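Local structure of putative oxidoreductase molybdopterin-binding subunit (Sulfolobus tokodaii, 4ZOH) at residues G212-S217 against G440-G445; G445-F450 against V467-T472; E604-G609 against K668-A673. The protein binds a molybdenum cofactor in its pterin cytosine dinucleotide form and probably serves as the catalytic subunit of a xanthine dehydrogenase-type molybdenum hydroxylase. All blocks are in the same frame, centred on the assembly; numbering follows the deposited sequence.

Interaction 1 (G212-S217 against G440-G445); sequences GGAFGS and GPHGQG. With MCN (pterin cytosine dinucleotide), chain D.
Apolar contact between the two loops is slight: the methyl of Ala-214 lies 3.6 Å from CD2 of the His-442 imidazole, approaching it obliquely. Behind it, CA of Gly-213 makes a C-H...O contact of 3.5 Å with the carbonyl O of His-442. No direct hydrogen bond joins the segments; polar linkage runs through the pterin and one water. The pterin O4' accepts from the backbone N of Ala-214 at 2.7 Å and from that of Phe-215 at 2.9 Å, and the same oxygen sits over the centre of the Phe-215 ring and at the edge of His-442, in its plane. The water, bonded to His-442 NE2, adds a weak link to Gly-216 N. Within 440-445, the imidazole is held by ND1, which donates to Gly-440 O in the plane of both groups at an N-H...O angle of 163°. A bend at chi2 (88°) brings the Gln-444 amide back, where OE1 accepts from His-442 N and NE2 donates to O9' of the pyran ring at 3.2 Å. The two loops come from the two molybdopterin cofactor-binding domains of the chain and meet at the pterin. Two N-H donors on one carbonyl oxygen would probably polarise the pterin C4'-O4' bond.

Interaction 2 (G445-F450 against V467-T472); sequences GDATAF and VRWGDT. With MCN (pterin cytosine dinucleotide), chain D.
Ala-447 projects its methyl into the angle between Val-467 and Trp-469, with CB 3.6 Å from CG1 of the valine and 3.5 Å from CZ3 of the indole. Val-467 places CG1 anti to its backbone N (chi1 -177°), which turns that branch to the alanine methyl and CG2 to the carbonyl O of Ala-447. Trp-469 instead sets CG between its backbone N and carbonyl carbon (chi1 65°); the six-membered ring then reaches Ala-447 obliquely, and NE1 makes a weak hydrogen bond to Pro-441 O. This is helix-on-strand packing within a beta-alpha-beta unit, strand 433-437, helix 446-458 and strand 465-468, with Leu-435 touching both Val-467 and Phe-450. The Phe-450 ring meets Val-467 CG1 at its edge, while the carbonyl O of Asp-446 sits over one face, toward the rim. At the helix start, after the N-cap Gly-445, Asp-446 directs its carboxylate to the cofactor: OD2 stands 2.8 Å from O2B of the pyrophosphate, close enough that one of the two acid groups probably carries a proton. With an alanine here the carboxylate is gone, and O2B is likely to be left without this oxygen neighbour, with a gap beside the phosphate. On the same helix, Ala-449 brings CB to 3.1 Å from the ribose O2'.

Interaction 3 (E604-G609 against K668-A673); sequences EGQAIG and KGIGEA. With MCN (pterin cytosine dinucleotide), chain D.
Gln-606 has CG anti to its carbonyl carbon (chi1 -72°) and a bend at chi2 (-54°), which carry the amide off the helix and up to the pterin; Ile-670 has CG1 anti to its backbone N (chi1 -163°), turning CD1 to the helix and CG2 to both helix and cofactor. The two side chains meet where CB of Gln-606 lies 3.7 Å from CG2 of Ile-670, whose CD1 touches the methyl of Ala-607. NE2 of Gln-606 passes CA of Gly-671 and donates to N8' of the pterin at 2.8 Å. Helix 600-619 packs on the glycine-rich loop that leads into helix 673-688, and this loop binds the dinucleotide largely through its backbone. Phosphate oxygen O2A is gripped by two successive amides, Ile-670 N at 2.7 Å and Gly-671 N at 2.9 Å. Lys-668 O reads the cytosine amino group N4, 3.0 Å away. Any side chain on Gly-671 would run into C9' of the pyran. Glu-672 sends its carboxylate toward the dithiolene, CD lying 3.2 Å from S8'; Arg-336 forms a salt bridge to OE1, while Gly-333 N donates to OE2. A water lies within hydrogen-bonding reach of the carbonyl oxygens of Gln-606 and Ile-670.

How the interactions relate
All three contacts are buried, and all lie along one elongated cofactor, interactions 1 and 3 sharing its pterin end. Interactions 1 and 2 follow one another along the chain and share Gly-445, where the loop ends and helix 446-458 begins; the indole of interaction 2 also packs on the loop of interaction 1. Interaction 3 belongs to another helix and loop, meeting interaction 1 where Gln-444 packs on Gln-606; it does not touch interaction 2, which lies about 6 Å away at the nearest atoms. Chemistry follows place: interaction 2, farthest from the chain centre, is chiefly hydrocarbon packing, whereas interactions 1 and 3 hold the cofactor with backbone amides and glutamine side chains, while their direct contact is mostly van der Waals.

Interaction 1 (G212-S217 against G440-G445)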
# COMPACT_ATOMS: atom_id res chain seq x y z
N GLY A 212 -6.10 16.94 -1.48
CA GLY A 212 -7.02 17.85 -0.79
C GLY A 212 -6.92 19.30 -1.26
O GLY A 212 -6.76 20.20 -0.40
N GLY A 213 -7.01 19.56 -2.58
CA GLY A 213 -6.88 20.94 -3.14
C GLY A 213 -5.39 21.40 -3.24
O GLY A 213 -4.47 20.72 -2.69
N ALA A 214 -5.17 22.56 -3.86
CA ALA A 214 -3.83 23.03 -4.17
C ALA A 214 -3.89 24.53 -4.44
O ALA A 214 -3.15 25.33 -3.78
CB ALA A 214 -3.32 22.30 -5.39
N PHE A 215 -4.76 24.90 -5.41
CA PHE A 215 -5.03 26.32 -5.78
C PHE A 215 -3.73 26.96 -6.28
O PHE A 215 -3.49 28.14 -6.05
CB PHE A 215 -5.64 27.11 -4.62
CG PHE A 215 -6.85 26.41 -4.02
CD1 PHE A 215 -8.08 26.43 -4.69
CD2 PHE A 215 -6.74 25.68 -2.81
CE1 PHE A 215 -9.19 25.78 -4.14
CE2 PHE A 215 -7.86 25.02 -2.28
CZ PHE A 215 -9.09 25.05 -2.94
N GLY A 216 -2.89 26.11 -6.92
CA GLY A 216 -1.72 26.55 -7.62
C GLY A 216 -0.49 26.22 -6.79
O GLY A 216 0.53 26.06 -7.32
N SER A 217 -0.65 26.03 -5.48
CA SER A 217 0.45 25.75 -4.59
C SER A 217 1.23 24.44 -4.80
O SER A 217 2.27 24.29 -4.15
CB SER A 217 -0.01 25.86 -3.14
OG SER A 217 -0.67 24.69 -2.76
N GLY A 440 -4.63 16.07 -13.99
CA GLY A 440 -4.49 15.61 -12.63
C GLY A 440 -5.51 16.31 -11.70
O GLY A 440 -5.12 17.12 -10.86
N PRO A 441 -6.84 16.05 -11.87
CA PRO A 441 -7.84 16.76 -11.00
C PRO A 441 -7.56 16.52 -9.54
O PRO A 441 -7.09 15.45 -9.16
CB PRO A 441 -9.17 16.08 -11.37
CG PRO A 441 -8.92 15.41 -12.70
CD PRO A 441 -7.46 15.14 -12.85
N HIS A 442 -7.85 17.52 -8.75
CA HIS A 442 -7.63 17.57 -7.31
C HIS A 442 -8.75 18.38 -6.64
O HIS A 442 -8.51 19.25 -5.73
CB HIS A 442 -6.24 18.13 -6.92
CG HIS A 442 -5.81 19.32 -7.71
ND1 HIS A 442 -5.29 19.21 -9.00
CD2 HIS A 442 -5.84 20.65 -7.42
CE1 HIS A 442 -4.95 20.42 -9.43
NE2 HIS A 442 -5.29 21.31 -8.51
N GLY A 443 -9.98 18.06 -7.05
CA GLY A 443 -11.18 18.63 -6.44
C GLY A 443 -12.16 19.18 -7.46
O GLY A 443 -13.31 19.37 -7.17
N GLN A 444 -11.66 19.45 -8.67
CA GLN A 444 -12.46 20.21 -9.64
C GLN A 444 -13.55 19.40 -10.36
O GLN A 444 -14.36 20.01 -11.08
CB GLN A 444 -11.59 20.95 -10.66
CG GLN A 444 -10.54 21.89 -10.07
CD GLN A 444 -9.17 21.22 -9.74
OE1 GLN A 444 -9.02 19.99 -9.78
NE2 GLN A 444 -8.17 22.04 -9.41
N GLY A 445 -13.56 18.09 -10.20
CA GLY A 445 -14.61 17.26 -10.79
C GLY A 445 -14.57 17.01 -12.29
O GLY A 445 -15.61 16.69 -12.89
N1 MCN D . -16.53 23.38 -16.37
C2 MCN D . -17.59 23.16 -17.24
N3 MCN D . -17.75 23.91 -18.37
C4 MCN D . -16.82 24.92 -18.64
C5 MCN D . -15.75 25.15 -17.77
C6 MCN D . -15.58 24.36 -16.63
O2 MCN D . -18.43 22.29 -17.05
N4 MCN D . -16.99 25.63 -19.73
C1' MCN D . -16.42 22.52 -15.20
C2D MCN D . -15.53 21.32 -15.52
O2' MCN D . -16.25 20.20 -15.96
C3' MCN D . -14.95 20.96 -14.18
C4D MCN D . -14.61 22.32 -13.71
O4D MCN D . -15.75 23.17 -14.14
O3' MCN D . -15.87 20.38 -13.32
C5' MCN D . -13.34 22.39 -14.54
O5' MCN D . -12.87 23.62 -14.61
PA MCN D . -11.71 24.07 -15.64
O1A MCN D . -11.37 23.20 -16.75
O2A MCN D . -12.18 25.48 -15.86
O3A MCN D . -10.50 24.19 -14.47
PB MCN D . -9.61 22.91 -14.03
O1B MCN D . -8.43 22.84 -14.98
O2B MCN D . -10.34 21.65 -13.86
O3B MCN D . -9.20 23.39 -12.64
C10 MCN D . -8.01 24.17 -12.37
C9' MCN D . -8.34 25.37 -11.51
C8' MCN D . -7.17 26.03 -11.00
S8' MCN D . -5.92 26.59 -12.10
C7' MCN D . -7.04 26.37 -9.69
S7' MCN D . -5.67 27.32 -9.05
C6' MCN D . -8.08 26.10 -8.71
C7 MCN D . -9.44 25.82 -9.43
O9' MCN D . -9.17 24.89 -10.46
N5' MCN D . -7.72 25.04 -7.76
C4A MCN D . -8.66 24.20 -7.14
N8' MCN D . -10.42 25.22 -8.47
C4B MCN D . -10.04 24.34 -7.50
N1' MCN D . -11.00 23.61 -6.93
C2' MCN D . -10.66 22.70 -6.02
N2' MCN D . -11.63 21.98 -5.48
N3' MCN D . -9.31 22.49 -5.59
C4' MCN D . -8.27 23.28 -6.15
O4' MCN D . -7.07 23.11 -5.76
O HOH W 1 -4.99 24.10 -8.25

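Interaction 2 (G445-F450 against V467-T472)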
# COMPACT_ATOMS: atom_id res chain seq x y z
N GLY A 445 -13.56 18.09 -10.20
CA GLY A 445 -14.61 17.26 -10.79
C GLY A 445 -14.57 17.01 -12.29
O GLY A 445 -15.61 16.69 -12.89
N ASP A 446 -13.40 17.15 -12.92
CA ASP A 446 -13.27 16.94 -14.37
C ASP A 446 -13.56 15.54 -14.78
O ASP A 446 -13.94 15.31 -15.95
CB ASP A 446 -11.87 17.31 -14.91
CG ASP A 446 -11.53 18.71 -14.61
OD1 ASP A 446 -11.95 19.59 -15.36
OD2 ASP A 446 -10.98 18.97 -13.55
N ALA A 447 -13.36 14.59 -13.87
CA ALA A 447 -13.56 13.19 -14.25
C ALA A 447 -15.07 12.97 -14.61
O ALA A 447 -15.39 12.24 -15.54
CB ALA A 447 -13.10 12.24 -13.14
N THR A 448 -15.98 13.58 -13.85
CA THR A 448 -17.43 13.52 -14.17
C THR A 448 -17.65 14.14 -15.56
O THR A 448 -18.30 13.54 -16.39
CB THR A 448 -18.26 14.28 -13.14
OG1 THR A 448 -18.23 13.54 -11.92
CG2 THR A 448 -19.70 14.40 -13.60
N ALA A 449 -17.05 15.30 -15.82
CA ALA A 449 -17.16 15.92 -17.13
C ALA A 449 -16.60 15.02 -18.21
O ALA A 449 -17.19 14.88 -19.34
CB ALA A 449 -16.57 17.33 -17.11
N PHE A 450 -15.54 14.27 -17.86
CA PHE A 450 -14.93 13.41 -18.87
C PHE A 450 -15.86 12.24 -19.20
O PHE A 450 -15.96 11.77 -20.35
CB PHE A 450 -13.50 12.96 -18.47
CG PHE A 450 -12.51 14.08 -18.43
CD1 PHE A 450 -12.70 15.25 -19.21
CD2 PHE A 450 -11.39 14.00 -17.64
CE1 PHE A 450 -11.77 16.31 -19.17
CE2 PHE A 450 -10.44 15.04 -17.63
CZ PHE A 450 -10.63 16.19 -18.38
N VAL A 467 -13.42 6.61 -14.97
CA VAL A 467 -12.43 7.58 -15.31
C VAL A 467 -11.30 7.55 -14.27
O VAL A 467 -11.58 7.68 -13.04
CB VAL A 467 -13.03 9.00 -15.36
CG1 VAL A 467 -11.98 10.04 -15.79
CG2 VAL A 467 -14.21 9.02 -16.35
N ARG A 468 -10.05 7.39 -14.76
CA ARG A 468 -8.84 7.28 -13.91
C ARG A 468 -7.81 8.32 -14.31
O ARG A 468 -7.85 8.83 -15.43
CB ARG A 468 -8.27 5.86 -14.08
CG ARG A 468 -9.20 4.79 -13.51
CD ARG A 468 -9.04 4.72 -11.99
NE ARG A 468 -7.72 4.13 -11.68
CZ ARG A 468 -6.70 4.74 -11.07
NH1 ARG A 468 -6.82 6.00 -10.70
NH2 ARG A 468 -5.52 4.08 -10.91
N TRP A 469 -6.89 8.66 -13.41
CA TRP A 469 -5.81 9.61 -13.69
C TRP A 469 -4.74 9.46 -12.60
O TRP A 469 -5.03 8.81 -11.59
CB TRP A 469 -6.34 11.08 -13.63
CG TRP A 469 -6.85 11.61 -12.28
CD1 TRP A 469 -6.12 12.33 -11.40
CD2 TRP A 469 -8.17 11.50 -11.72
NE1 TRP A 469 -6.88 12.67 -10.31
CE2 TRP A 469 -8.14 12.16 -10.47
CE3 TRP A 469 -9.36 10.86 -12.11
CZ2 TRP A 469 -9.26 12.26 -9.62
CZ3 TRP A 469 -10.51 10.95 -11.25
CH2 TRP A 469 -10.43 11.67 -10.01
N GLY A 470 -3.56 10.10 -12.79
CA GLY A 470 -2.65 10.32 -11.67
C GLY A 470 -1.67 9.19 -11.38
O GLY A 470 -1.06 9.19 -10.33
N ASP A 471 -1.48 8.28 -12.32
CA ASP A 471 -0.43 7.27 -12.26
C ASP A 471 0.31 7.28 -13.59
O ASP A 471 -0.30 7.10 -14.64
CB ASP A 471 -0.99 5.87 -11.98
CG ASP A 471 0.09 4.79 -11.77
OD1 ASP A 471 1.31 4.96 -12.05
OD2 ASP A 471 -0.29 3.71 -11.33
N THR A 472 1.62 7.52 -13.54
CA THR A 472 2.44 7.62 -14.77
C THR A 472 2.47 6.27 -15.47
O THR A 472 2.89 6.17 -16.66
CB THR A 472 3.87 8.14 -14.48
OG1 THR A 472 4.51 7.22 -13.60
CG2 THR A 472 3.86 9.50 -13.81
N1 MCN D . -16.53 23.38 -16.37
C2 MCN D . -17.59 23.16 -17.24
N3 MCN D . -17.75 23.91 -18.37
C4 MCN D . -16.82 24.92 -18.64
C5 MCN D . -15.75 25.15 -17.77
C6 MCN D . -15.58 24.36 -16.63
O2 MCN D . -18.43 22.29 -17.05
N4 MCN D . -16.99 25.63 -19.73
C1' MCN D . -16.42 22.52 -15.20
C2D MCN D . -15.53 21.32 -15.52
O2' MCN D . -16.25 20.20 -15.96
C3' MCN D . -14.95 20.96 -14.18
C4D MCN D . -14.61 22.32 -13.71
O4D MCN D . -15.75 23.17 -14.14
O3' MCN D . -15.87 20.38 -13.32
C5' MCN D . -13.34 22.39 -14.54
O5' MCN D . -12.87 23.62 -14.61
PA MCN D . -11.71 24.07 -15.64
O1A MCN D . -11.37 23.20 -16.75
O2A MCN D . -12.18 25.48 -15.86
O3A MCN D . -10.50 24.19 -14.47
PB MCN D . -9.61 22.91 -14.03
O1B MCN D . -8.43 22.84 -14.98
O2B MCN D . -10.34 21.65 -13.86
O3B MCN D . -9.20 23.39 -12.64
C10 MCN D . -8.01 24.17 -12.37
C9' MCN D . -8.34 25.37 -11.51
C8' MCN D . -7.17 26.03 -11.00
S8' MCN D . -5.92 26.59 -12.10
C7' MCN D . -7.04 26.37 -9.69
S7' MCN D . -5.67 27.32 -9.05
C6' MCN D . -8.08 26.10 -8.71
C7 MCN D . -9.44 25.82 -9.43
O9' MCN D . -9.17 24.89 -10.46
N5' MCN D . -7.72 25.04 -7.76
C4A MCN D . -8.66 24.20 -7.14
N8' MCN D . -10.42 25.22 -8.47
C4B MCN D . -10.04 24.34 -7.50
N1' MCN D . -11.00 23.61 -6.93
C2' MCN D . -10.66 22.70 -6.02
N2' MCN D . -11.63 21.98 -5.48
N3' MCN D . -9.31 22.49 -5.59
C4' MCN D . -8.27 23.28 -6.15
O4' MCN D . -7.07 23.11 -5.76

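Interaction 3 (E604-G609 against K668-A673)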
# COMPACT_ATOMS: atom_id res chain seq x y z
N GLU A 604 -20.65 26.00 -11.70
CA GLU A 604 -21.11 26.95 -10.64
C GLU A 604 -20.34 26.68 -9.36
O GLU A 604 -19.96 27.61 -8.59
CB GLU A 604 -22.63 26.68 -10.33
CG GLU A 604 -23.09 27.52 -9.14
CD GLU A 604 -24.62 27.37 -8.85
OE1 GLU A 604 -25.29 26.73 -9.68
OE2 GLU A 604 -25.16 27.91 -7.84
N GLY A 605 -20.12 25.38 -9.11
CA GLY A 605 -19.32 25.01 -7.94
C GLY A 605 -17.92 25.69 -8.00
O GLY A 605 -17.46 26.24 -7.05
N GLN A 606 -17.30 25.70 -9.17
CA GLN A 606 -15.98 26.42 -9.39
C GLN A 606 -16.11 27.94 -9.23
O GLN A 606 -15.29 28.59 -8.58
CB GLN A 606 -15.45 26.10 -10.80
CG GLN A 606 -14.95 24.67 -10.89
CD GLN A 606 -13.91 24.42 -9.80
OE1 GLN A 606 -14.10 23.56 -8.91
NE2 GLN A 606 -12.84 25.20 -9.80
N ALA A 607 -17.18 28.51 -9.84
CA ALA A 607 -17.45 29.95 -9.70
C ALA A 607 -17.55 30.33 -8.24
O ALA A 607 -16.88 31.25 -7.78
CB ALA A 607 -18.71 30.39 -10.48
N ILE A 608 -18.38 29.59 -7.50
CA ILE A 608 -18.54 29.93 -6.11
C ILE A 608 -17.25 29.75 -5.30
O ILE A 608 -16.96 30.61 -4.51
CB ILE A 608 -19.72 29.13 -5.45
CG1 ILE A 608 -21.06 29.57 -6.07
CG2 ILE A 608 -19.75 29.34 -3.89
CD1 ILE A 608 -22.19 28.60 -5.68
N GLY A 609 -16.55 28.61 -5.41
CA GLY A 609 -15.27 28.47 -4.67
C GLY A 609 -14.28 29.64 -4.94
O GLY A 609 -13.70 30.19 -4.00
N LYS A 668 -14.45 27.05 -22.42
CA LYS A 668 -13.36 27.83 -21.91
C LYS A 668 -13.31 27.51 -20.41
O LYS A 668 -14.32 27.03 -19.85
CB LYS A 668 -13.60 29.36 -22.11
CG LYS A 668 -14.06 29.67 -23.54
CD LYS A 668 -14.11 31.17 -23.85
CE LYS A 668 -14.49 31.46 -25.33
NZ LYS A 668 -14.26 32.95 -25.52
N GLY A 669 -12.18 27.85 -19.77
CA GLY A 669 -12.03 27.60 -18.37
C GLY A 669 -12.72 28.54 -17.43
O GLY A 669 -12.74 29.79 -17.65
N ILE A 670 -13.22 27.98 -16.33
CA ILE A 670 -13.80 28.77 -15.27
C ILE A 670 -13.09 28.54 -13.92
O ILE A 670 -13.40 29.22 -12.89
CB ILE A 670 -15.32 28.37 -15.11
CG1 ILE A 670 -16.08 29.46 -14.31
CG2 ILE A 670 -15.43 26.99 -14.38
CD1 ILE A 670 -17.61 29.43 -14.40
N GLY A 671 -12.14 27.59 -13.86
CA GLY A 671 -11.52 27.27 -12.52
C GLY A 671 -11.04 28.49 -11.78
O GLY A 671 -11.10 28.54 -10.52
N GLU A 672 -10.58 29.49 -12.55
CA GLU A 672 -9.97 30.69 -11.93
C GLU A 672 -10.76 32.00 -11.91
O GLU A 672 -10.48 32.83 -11.08
CB GLU A 672 -8.50 30.91 -12.45
CG GLU A 672 -7.60 29.74 -12.06
CD GLU A 672 -6.26 29.68 -12.82
OE1 GLU A 672 -6.25 29.37 -14.02
OE2 GLU A 672 -5.22 30.01 -12.20
N ALA A 673 -11.73 32.13 -12.84
CA ALA A 673 -12.63 33.31 -13.09
C ALA A 673 -13.26 33.93 -11.84
O ALA A 673 -13.14 35.15 -11.59
CB ALA A 673 -13.69 32.87 -14.13
N1 MCN D . -16.53 23.38 -16.37
C2 MCN D . -17.59 23.16 -17.24
N3 MCN D . -17.75 23.91 -18.37
C4 MCN D . -16.82 24.92 -18.64
C5 MCN D . -15.75 25.15 -17.77
C6 MCN D . -15.58 24.36 -16.63
O2 MCN D . -18.43 22.29 -17.05
N4 MCN D . -16.99 25.63 -19.73
C1' MCN D . -16.42 22.52 -15.20
C2D MCN D . -15.53 21.32 -15.52
O2' MCN D . -16.25 20.20 -15.96
C3' MCN D . -14.95 20.96 -14.18
C4D MCN D . -14.61 22.32 -13.71
O4D MCN D . -15.75 23.17 -14.14
O3' MCN D . -15.87 20.38 -13.32
C5' MCN D . -13.34 22.39 -14.54
O5' MCN D . -12.87 23.62 -14.61
PA MCN D . -11.71 24.07 -15.64
O1A MCN D . -11.37 23.20 -16.75
O2A MCN D . -12.18 25.48 -15.86
O3A MCN D . -10.50 24.19 -14.47
PB MCN D . -9.61 22.91 -14.03
O1B MCN D . -8.43 22.84 -14.98
O2B MCN D . -10.34 21.65 -13.86
O3B MCN D . -9.20 23.39 -12.64
C10 MCN D . -8.01 24.17 -12.37
C9' MCN D . -8.34 25.37 -11.51
C8' MCN D . -7.17 26.03 -11.00
S8' MCN D . -5.92 26.59 -12.10
C7' MCN D . -7.04 26.37 -9.69
S7' MCN D . -5.67 27.32 -9.05
C6' MCN D . -8.08 26.10 -8.71
C7 MCN D . -9.44 25.82 -9.43
O9' MCN D . -9.17 24.89 -10.46
N5' MCN D . -7.72 25.04 -7.76
C4A MCN D . -8.66 24.20 -7.14
N8' MCN D . -10.42 25.22 -8.47
C4B MCN D . -10.04 24.34 -7.50
N1' MCN D . -11.00 23.61 -6.93
C2' MCN D . -10.66 22.70 -6.02
N2' MCN D . -11.63 21.98 -5.48
N3' MCN D . -9.31 22.49 -5.59
C4' MCN D . -8.27 23.28 -6.15
O4' MCN D . -7.07 23.11 -5.76
O HOH W 2 -13.63 30.25 -10.43